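Local coordinates for catechol 1,2-dioxygenase (Acinetobacter sp., PDB 1DMH), which catalyses the intradiol ring cleavage of catechol with molecular oxygen to cis,cis-muconate, using one ferric iron per subunit, at residues K4-Q9 against D13-A18; P102-G107 against E259-D264; D125-N130 against A175-R180. All blocks are in the same frame, centred on the assembly; numbering follows the deposited sequence.

Contact 1: K4-Q9 against D13-A18; sequences KIFNTQ and DFLRVA
Gln9 and Asp13 are joined at the N-terminal end of helix 9-18, which belongs to the N-terminal helical zipper domain of the dimer. Thr8 sits at the N-cap. Asp13 N donates to Gln9 O at 2.9 Å, nearly straight at 164°. This is an i to i+4 bond of the helix. The preceding loop is held by a type I turn from Ile5 to Thr8. Ile5 O takes both Thr8 N and Thr8 OG1, and the hydroxyl, 2.8 Å from Ile5 O, lies on a carbonyl lone pair. The turn brings Phe6 near the side of the helix that carries Leu15. With CG anti to the backbone N (chi1 179°), its ring reaches Leu15, and Phe6 CE1 meets Leu15 CD1 at 3.7 Å. The two side chains lie roughly perpendicular. Leu15 also packs on Ser39 and Tyr42 of helix 28-47. One residue before it, Phe14 meets His82 and Tyr255 of the second subunit edge-to-face. The Asp13 carboxylate folds back beside its own backbone N. Asp13 OD2 comes within 3.3 Å of Gln9 O. Both atoms are acceptors, so this pair does not bond and is probably mildly repulsive.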
loop_
_atom_site.group_PDB
_atom_site.type_symbol
_atom_site.label_atom_id
_atom_site.label_comp_id
_atom_site.label_asym_id
_atom_site.label_seq_id
_atom_site.Cartn_x
_atom_site.Cartn_y
_atom_site.Cartn_z
ATOM N N LYS A 4 0.502 -22.119 16.447
ATOM C CA LYS A 4 1.504 -22.388 15.434
ATOM C C LYS A 4 0.901 -23.274 14.385
ATOM O O LYS A 4 0.773 -24.470 14.587
ATOM C CB LYS A 4 2.721 -23.072 16.049
ATOM C CG LYS A 4 3.454 -22.207 17.051
ATOM C CD LYS A 4 4.567 -22.993 17.726
ATOM C CE LYS A 4 5.144 -22.214 18.917
ATOM N NZ LYS A 4 6.132 -23.021 19.710
ATOM N N ILE A 5 0.515 -22.679 13.265
ATOM C CA ILE A 5 -0.077 -23.426 12.176
ATOM C C ILE A 5 0.627 -23.123 10.864
ATOM O O ILE A 5 0.348 -23.747 9.848
ATOM C CB ILE A 5 -1.596 -23.112 12.025
ATOM C CG1 ILE A 5 -1.830 -21.641 11.643
ATOM C CG2 ILE A 5 -2.301 -23.422 13.325
ATOM C CD1 ILE A 5 -3.314 -21.339 11.377
ATOM N N PHE A 6 1.556 -22.180 10.879
ATOM C CA PHE A 6 2.246 -21.840 9.647
ATOM C C PHE A 6 2.889 -23.061 8.982
ATOM O O PHE A 6 2.852 -23.239 7.762
ATOM C CB PHE A 6 3.337 -20.799 9.892
ATOM C CG PHE A 6 4.091 -20.437 8.649
ATOM C CD1 PHE A 6 3.488 -19.672 7.656
ATOM C CD2 PHE A 6 5.379 -20.920 8.434
ATOM C CE1 PHE A 6 4.157 -19.394 6.464
ATOM C CE2 PHE A 6 6.056 -20.649 7.250
ATOM C CZ PHE A 6 5.445 -19.884 6.262
ATOM N N ASN A 7 3.483 -23.913 9.799
ATOM C CA ASN A 7 4.167 -25.066 9.246
ATOM C C ASN A 7 3.298 -26.263 8.853
ATOM O O ASN A 7 3.814 -27.271 8.392
ATOM C CB ASN A 7 5.258 -25.524 10.206
ATOM C CG ASN A 7 6.342 -26.302 9.495
ATOM O OD1 ASN A 7 7.036 -25.753 8.631
ATOM N ND2 ASN A 7 6.484 -27.585 9.833
ATOM N N THR A 8 1.986 -26.168 8.995
ATOM C CA THR A 8 1.145 -27.300 8.631
ATOM C C THR A 8 0.927 -27.363 7.139
ATOM O O THR A 8 1.067 -26.353 6.439
ATOM C CB THR A 8 -0.217 -27.220 9.305
ATOM O OG1 THR A 8 -0.898 -26.029 8.892
ATOM C CG2 THR A 8 -0.042 -27.204 10.810
ATOM N N GLN A 9 0.580 -28.547 6.648
ATOM C CA GLN A 9 0.330 -28.721 5.225
ATOM C C GLN A 9 -0.828 -27.869 4.744
ATOM O O GLN A 9 -0.819 -27.409 3.612
ATOM C CB GLN A 9 0.056 -30.190 4.885
ATOM C CG GLN A 9 1.310 -31.057 5.004
ATOM C CD GLN A 9 2.511 -30.455 4.235
ATOM O OE1 GLN A 9 2.482 -30.335 2.997
ATOM N NE2 GLN A 9 3.560 -30.056 4.977
ATOM N N ASP A 13 -0.022 -25.447 1.628
ATOM C CA ASP A 13 -0.725 -25.644 0.358
ATOM C C ASP A 13 -1.553 -24.421 0.005
ATOM O O ASP A 13 -1.626 -24.009 -1.165
ATOM C CB ASP A 13 -1.641 -26.864 0.403
ATOM C CG ASP A 13 -0.866 -28.171 0.432
ATOM O OD1 ASP A 13 0.305 -28.177 -0.032
ATOM O OD2 ASP A 13 -1.439 -29.191 0.893
ATOM N N PHE A 14 -2.172 -23.842 1.030
ATOM C CA PHE A 14 -2.980 -22.650 0.848
ATOM C C PHE A 14 -2.122 -21.537 0.211
ATOM O O PHE A 14 -2.554 -20.868 -0.719
ATOM C CB PHE A 14 -3.534 -22.187 2.200
ATOM C CG PHE A 14 -4.466 -20.994 2.097
ATOM C CD1 PHE A 14 -5.553 -21.026 1.226
ATOM C CD2 PHE A 14 -4.269 -19.856 2.885
ATOM C CE1 PHE A 14 -6.440 -19.951 1.133
ATOM C CE2 PHE A 14 -5.151 -18.761 2.803
ATOM C CZ PHE A 14 -6.242 -18.814 1.920
ATOM N N LEU A 15 -0.909 -21.342 0.722
ATOM C CA LEU A 15 -0.016 -20.321 0.185
ATOM C C LEU A 15 0.274 -20.559 -1.303
ATOM O O LEU A 15 0.446 -19.609 -2.072
ATOM C CB LEU A 15 1.297 -20.303 0.982
ATOM C CG LEU A 15 1.262 -19.604 2.349
ATOM C CD1 LEU A 15 2.472 -19.946 3.186
ATOM C CD2 LEU A 15 1.184 -18.093 2.120
ATOM N N ARG A 16 0.339 -21.824 -1.715
ATOM C CA ARG A 16 0.621 -22.098 -3.116
ATOM C C ARG A 16 -0.602 -21.773 -3.958
ATOM O O ARG A 16 -0.481 -21.244 -5.063
ATOM C CB ARG A 16 1.045 -23.558 -3.309
ATOM C CG ARG A 16 2.398 -23.901 -2.667
ATOM C CD ARG A 16 2.761 -25.344 -3.003
ATOM N NE ARG A 16 2.963 -25.496 -4.444
ATOM C CZ ARG A 16 4.066 -25.106 -5.072
ATOM N NH1 ARG A 16 5.055 -24.562 -4.371
ATOM N NH2 ARG A 16 4.159 -25.207 -6.395
ATOM N N VAL A 17 -1.783 -22.081 -3.433
ATOM C CA VAL A 17 -3.025 -21.778 -4.147
ATOM C C VAL A 17 -3.229 -20.265 -4.328
ATOM O O VAL A 17 -3.500 -19.780 -5.429
ATOM C CB VAL A 17 -4.223 -22.338 -3.383
ATOM C CG1 VAL A 17 -5.532 -21.892 -4.046
ATOM C CG2 VAL A 17 -4.113 -23.843 -3.325
ATOM N N ALA A 18 -3.096 -19.525 -3.233
ATOM C CA ALA A 18 -3.259 -18.075 -3.252
ATOM C C ALA A 18 -2.279 -17.389 -4.207
ATOM O O ALA A 18 -2.607 -16.361 -4.812
ATOM C CB ALA A 18 -3.091 -17.524 -1.848
#

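Contact 2: P102-G107 against E259-D264; sequences PRTIEG and EGLVVD
Leu261 meets Pro102 and Thr104 where the loop after helix 80-94 joins the catalytic beta domain, the fold of the intradiol dioxygenases. Leu261 CD2 lies 3.9 Å from Pro102 CD, and Leu261 CD1 lies 4.0 Å from Thr104 CG2. In both pairs the side chains point past one another. Pro102 also brings CG to 4.0 Å from Glu259 O. The contact is mainly apolar, with no hydrogen bond across it, though both Leu261 methyls also lie 4.0 Å from Pro102 O. Leu261, just before strand 262-268, has a backbone bond with Asn242 of strand 237-243, and its side chain packs on Thr239 and Phe288. Segment 102-107 runs on toward strand 111-112. The Thr104 backbone is tied to Thr238, and Pro102 O accepts from Thr239 OG1. Arg103 turns to the other side and forms salt bridges with Asp89 and Asp92. Further along, Gly107 touches the bound 4-methylcatechol, so the loop links the helical part to the substrate pocket. The side chain of Thr104 is about 7 Å from that of His226, an iron ligand. Thr104 OG1 is anti to its own N (chi1 -163°) and hydrogen-bonds to Ala256 O, while CG2 is left for Leu261.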
loop_
_atom_site.group_PDB
_atom_site.type_symbol
_atom_site.label_atom_id
_atom_site.label_comp_id
_atom_site.label_asym_id
_atom_site.label_seq_id
_atom_site.Cartn_x
_atom_site.Cartn_y
_atom_site.Cartn_z
ATOM N N PRO A 102 29.996 9.474 -6.366
ATOM C CA PRO A 102 29.083 8.533 -5.710
ATOM C C PRO A 102 27.646 8.709 -6.154
ATOM O O PRO A 102 27.188 9.838 -6.293
ATOM C CB PRO A 102 29.214 8.901 -4.228
ATOM C CG PRO A 102 30.575 9.524 -4.137
ATOM C CD PRO A 102 30.560 10.388 -5.359
ATOM N N ARG A 103 26.936 7.604 -6.362
ATOM C CA ARG A 103 25.527 7.685 -6.727
ATOM C C ARG A 103 24.744 7.876 -5.438
ATOM O O ARG A 103 25.251 7.598 -4.354
ATOM C CB ARG A 103 25.035 6.366 -7.348
ATOM C CG ARG A 103 25.232 5.144 -6.441
ATOM C CD ARG A 103 24.371 3.968 -6.875
ATOM N NE ARG A 103 24.574 3.588 -8.271
ATOM C CZ ARG A 103 25.620 2.904 -8.729
ATOM N NH1 ARG A 103 26.567 2.492 -7.898
ATOM N NH2 ARG A 103 25.704 2.614 -10.025
ATOM N N THR A 104 23.526 8.389 -5.539
ATOM C CA THR A 104 22.667 8.410 -4.362
ATOM C C THR A 104 21.234 8.433 -4.873
ATOM O O THR A 104 21.028 8.422 -6.086
ATOM C CB THR A 104 22.995 9.514 -3.282
ATOM O OG1 THR A 104 22.327 9.129 -2.070
ATOM C CG2 THR A 104 22.520 10.905 -3.674
ATOM N N ILE A 105 20.244 8.460 -3.987
ATOM C CA ILE A 105 18.874 8.322 -4.473
ATOM C C ILE A 105 18.295 9.427 -5.339
ATOM O O ILE A 105 18.631 10.607 -5.217
ATOM C CB ILE A 105 17.866 7.968 -3.307
ATOM C CG1 ILE A 105 17.487 9.219 -2.488
ATOM C CG2 ILE A 105 18.493 6.885 -2.408
ATOM C CD1 ILE A 105 16.374 8.961 -1.472
ATOM N N GLU A 106 17.433 9.006 -6.248
ATOM C CA GLU A 106 16.774 9.913 -7.154
ATOM C C GLU A 106 15.692 10.676 -6.410
ATOM O O GLU A 106 15.521 11.870 -6.619
ATOM C CB GLU A 106 16.149 9.118 -8.318
ATOM C CG GLU A 106 15.342 9.947 -9.300
ATOM C CD GLU A 106 14.744 9.093 -10.411
ATOM O OE1 GLU A 106 15.323 8.034 -10.751
ATOM O OE2 GLU A 106 13.702 9.488 -10.962
ATOM N N GLY A 107 14.963 10.001 -5.532
ATOM C CA GLY A 107 13.870 10.687 -4.854
ATOM C C GLY A 107 12.668 10.592 -5.788
ATOM O O GLY A 107 12.827 10.268 -6.969
ATOM N N GLU A 259 29.655 10.927 1.746
ATOM C CA GLU A 259 30.895 11.688 1.774
ATOM C C GLU A 259 31.259 11.979 0.335
ATOM O O GLU A 259 31.180 11.097 -0.523
ATOM C CB GLU A 259 32.023 10.886 2.418
ATOM C CG GLU A 259 31.853 10.701 3.901
ATOM C CD GLU A 259 33.005 9.912 4.493
ATOM O OE1 GLU A 259 34.175 10.361 4.301
ATOM O OE2 GLU A 259 32.745 8.852 5.140
ATOM N N GLY A 260 31.664 13.212 0.080
ATOM C CA GLY A 260 32.004 13.582 -1.269
ATOM C C GLY A 260 30.836 14.290 -1.923
ATOM O O GLY A 260 30.996 14.842 -2.994
ATOM N N LEU A 261 29.663 14.271 -1.301
ATOM C CA LEU A 261 28.504 14.951 -1.881
ATOM C C LEU A 261 28.057 16.156 -1.044
ATOM O O LEU A 261 27.013 16.769 -1.329
ATOM C CB LEU A 261 27.332 13.981 -2.057
ATOM C CG LEU A 261 27.570 12.774 -2.971
ATOM C CD1 LEU A 261 26.284 11.947 -3.045
ATOM C CD2 LEU A 261 28.015 13.236 -4.365
ATOM N N VAL A 262 28.837 16.496 -0.016
ATOM C CA VAL A 262 28.521 17.649 0.838
ATOM C C VAL A 262 29.352 18.804 0.294
ATOM O O VAL A 262 30.572 18.727 0.271
ATOM C CB VAL A 262 28.905 17.369 2.312
ATOM C CG1 VAL A 262 28.602 18.581 3.175
ATOM C CG2 VAL A 262 28.160 16.134 2.808
ATOM N N VAL A 263 28.695 19.871 -0.135
ATOM C CA VAL A 263 29.386 21.004 -0.736
ATOM C C VAL A 263 29.143 22.334 0.002
ATOM O O VAL A 263 28.019 22.634 0.416
ATOM C CB VAL A 263 28.926 21.109 -2.237
ATOM C CG1 VAL A 263 29.609 22.270 -2.951
ATOM C CG2 VAL A 263 29.195 19.771 -2.958
ATOM N N ASP A 264 30.199 23.129 0.167
ATOM C CA ASP A 264 30.072 24.426 0.831
ATOM C C ASP A 264 29.525 25.478 -0.123
ATOM O O ASP A 264 29.981 25.592 -1.258
ATOM C CB ASP A 264 31.424 24.975 1.309
ATOM C CG ASP A 264 32.187 24.007 2.184
ATOM O OD1 ASP A 264 31.629 23.527 3.196
ATOM O OD2 ASP A 264 33.366 23.732 1.855
#

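Contact 3: D125-N130 against A175-R180; sequences DGSDPN and AFNMRR
Asn177 meets Asp125 from the corner of a type II beta turn that has no glycine at its third position. The turn runs from Phe176 to Arg179. Met178 takes the left-handed backbone (phi 61°) that glycine or asparagine more often supplies there. Asn177, at the second position, extends with CG anti to the backbone N and carries most of the contact. Its side chain runs nearly perpendicular to that of Asp125, with the amide and carboxylate planes 33° apart. The modelled Asn177 ND2 is 2.9 Å from Asp125 N, but the amide is probably turned over in the model, so which of its ends faces Asp125 N is uncertain. Ser127 borders the same amide.

Loop 125-130 is shaped by local side-chain bonds. Asp128 OD1 accepts from Asn130 N at 3.0 Å, on the anti side of the carboxylate, which makes an Asx turn. Asp128 OD2 is taken up by Thr160 OG1. A second Asx turn, from Asp125 OD1 to Ser127 N, is less sure because that oxygen is crowded in the model. On the other segment, Arg180 brings the edge of its guanidinium to the turn. Arg180 NH1 donates to Arg179 O at 2.8 Å (161°). The acceptor lies in the guanidinium plane, but NH1 stands above the Arg179 carbonyl plane. The same NH1 has a weak bond to Phe176 O.

Asn177 O accepts from Ser165 OG, next to the iron ligand Tyr164. The side chain of Asn177 is about 8 Å from that of Tyr164. The Met178 backbone bonds to Met123 and to His157 of strand 152-157. The turn opens into strand 179-183, which runs antiparallel to strand 152-157 and parallel to strand 116-118, while loop 125-130 joins strand 120-122 to strand 133-141.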
loop_
_atom_site.group_PDB
_atom_site.type_symbol
_atom_site.label_atom_id
_atom_site.label_comp_id
_atom_site.label_asym_id
_atom_site.label_seq_id
_atom_site.Cartn_x
_atom_site.Cartn_y
_atom_site.Cartn_z
ATOM N N ASP A 125 12.292 31.511 -11.327
ATOM C CA ASP A 125 11.510 32.618 -11.872
ATOM C C ASP A 125 11.455 33.793 -10.911
ATOM O O ASP A 125 10.600 34.661 -11.064
ATOM C CB ASP A 125 10.074 32.171 -12.172
ATOM C CG ASP A 125 9.312 31.757 -10.921
ATOM O OD1 ASP A 125 9.835 31.929 -9.799
ATOM O OD2 ASP A 125 8.171 31.263 -11.060
ATOM N N GLY A 126 12.343 33.815 -9.919
ATOM C CA GLY A 126 12.356 34.900 -8.951
ATOM C C GLY A 126 11.063 35.075 -8.162
ATOM O O GLY A 126 10.830 36.128 -7.569
ATOM N N SER A 127 10.225 34.047 -8.139
ATOM C CA SER A 127 8.968 34.113 -7.410
ATOM C C SER A 127 9.129 33.867 -5.911
ATOM O O SER A 127 8.173 34.036 -5.155
ATOM C CB SER A 127 7.985 33.087 -7.963
ATOM O OG SER A 127 8.499 31.774 -7.817
ATOM N N ASP A 128 10.315 33.454 -5.470
ATOM C CA ASP A 128 10.505 33.192 -4.050
ATOM C C ASP A 128 10.985 34.472 -3.369
ATOM O O ASP A 128 12.113 34.917 -3.575
ATOM C CB ASP A 128 11.524 32.061 -3.821
ATOM C CG ASP A 128 11.458 31.501 -2.399
ATOM O OD1 ASP A 128 11.329 32.299 -1.445
ATOM O OD2 ASP A 128 11.551 30.270 -2.224
ATOM N N PRO A 129 10.135 35.061 -2.514
ATOM C CA PRO A 129 10.449 36.292 -1.792
ATOM C C PRO A 129 11.725 36.197 -0.991
ATOM O O PRO A 129 12.476 37.160 -0.901
ATOM C CB PRO A 129 9.227 36.475 -0.896
ATOM C CG PRO A 129 8.120 35.876 -1.740
ATOM C CD PRO A 129 8.805 34.572 -2.105
ATOM N N ASN A 130 11.991 35.033 -0.419
ATOM C CA ASN A 130 13.192 34.880 0.393
ATOM C C ASN A 130 14.321 34.154 -0.299
ATOM O O ASN A 130 15.283 33.769 0.341
ATOM C CB ASN A 130 12.846 34.165 1.700
ATOM C CG ASN A 130 11.714 34.850 2.442
ATOM O OD1 ASN A 130 11.813 36.022 2.800
ATOM N ND2 ASN A 130 10.631 34.130 2.662
ATOM N N ALA A 175 5.578 26.326 -14.385
ATOM C CA ALA A 175 5.953 24.964 -14.752
ATOM C C ALA A 175 7.471 24.935 -14.862
ATOM O O ALA A 175 8.079 25.907 -15.309
ATOM C CB ALA A 175 5.313 24.570 -16.091
ATOM N N PHE A 176 8.070 23.825 -14.438
ATOM C CA PHE A 176 9.526 23.628 -14.465
ATOM C C PHE A 176 10.373 24.665 -13.707
ATOM O O PHE A 176 11.564 24.814 -13.982
ATOM C CB PHE A 176 10.038 23.505 -15.906
ATOM C CG PHE A 176 9.422 22.376 -16.666
ATOM C CD1 PHE A 176 9.802 21.065 -16.411
ATOM C CD2 PHE A 176 8.403 22.614 -17.589
ATOM C CE1 PHE A 176 9.167 19.997 -17.064
ATOM C CE2 PHE A 176 7.761 21.557 -18.252
ATOM C CZ PHE A 176 8.142 20.248 -17.989
ATOM N N ASN A 177 9.761 25.375 -12.760
ATOM C CA ASN A 177 10.503 26.339 -11.968
ATOM C C ASN A 177 11.562 25.505 -11.224
ATOM O O ASN A 177 11.236 24.450 -10.660
ATOM C CB ASN A 177 9.591 27.024 -10.947
ATOM C CG ASN A 177 10.280 28.180 -10.230
ATOM O OD1 ASN A 177 9.979 28.469 -9.066
ATOM N ND2 ASN A 177 11.179 28.860 -10.923
ATOM N N MET A 178 12.813 25.977 -11.258
ATOM C CA MET A 178 13.969 25.333 -10.620
ATOM C C MET A 178 14.256 23.923 -11.155
ATOM O O MET A 178 14.716 23.046 -10.423
ATOM C CB MET A 178 13.768 25.318 -9.102
ATOM C CG MET A 178 13.596 26.748 -8.504
ATOM S SD MET A 178 13.194 26.731 -6.736
ATOM C CE MET A 178 11.688 25.728 -6.784
ATOM N N ARG A 179 13.989 23.719 -12.447
ATOM C CA ARG A 179 14.228 22.445 -13.119
ATOM C C ARG A 179 14.768 22.776 -14.524
ATOM O O ARG A 179 14.060 23.392 -15.320
ATOM C CB ARG A 179 12.919 21.642 -13.268
ATOM C CG ARG A 179 12.243 21.177 -11.974
ATOM C CD ARG A 179 10.875 20.537 -12.284
ATOM N NE ARG A 179 10.139 20.103 -11.093
ATOM C CZ ARG A 179 10.447 19.026 -10.365
ATOM N NH1 ARG A 179 11.486 18.261 -10.706
ATOM N NH2 ARG A 179 9.698 18.705 -9.311
ATOM N N ARG A 180 15.998 22.371 -14.834
ATOM C CA ARG A 180 16.569 22.637 -16.155
ATOM C C ARG A 180 17.482 21.513 -16.628
ATOM O O ARG A 180 17.980 20.714 -15.823
ATOM C CB ARG A 180 17.408 23.921 -16.140
ATOM C CG ARG A 180 16.663 25.234 -15.961
ATOM C CD ARG A 180 15.747 25.566 -17.138
ATOM N NE ARG A 180 15.139 26.875 -16.942
ATOM C CZ ARG A 180 14.080 27.126 -16.176
ATOM N NH1 ARG A 180 13.433 26.144 -15.558
ATOM N NH2 ARG A 180 13.626 28.374 -16.073
#

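How the contacts relate
All three contacts are partly buried, but they lie in different places. Contact 1 is in the helical zipper, with its centre about 39 Å from the chain centre and the second subunit close by. Contact 2 is the most central, about 10 Å from the chain centre, and reaches the substrate pocket. Contact 3 is about 20 Å from the chain centre. Contacts 2 and 3 reach the same mixed sheet, with nearest atoms about 9 Å apart, and contact 3 is nested in the loop that contact 2 closes. Their chemistry differs: helix start and one apolar pair in contact 1, mostly apolar touching without hydrogen bonds across it in contact 2, polar side chains in contact 3.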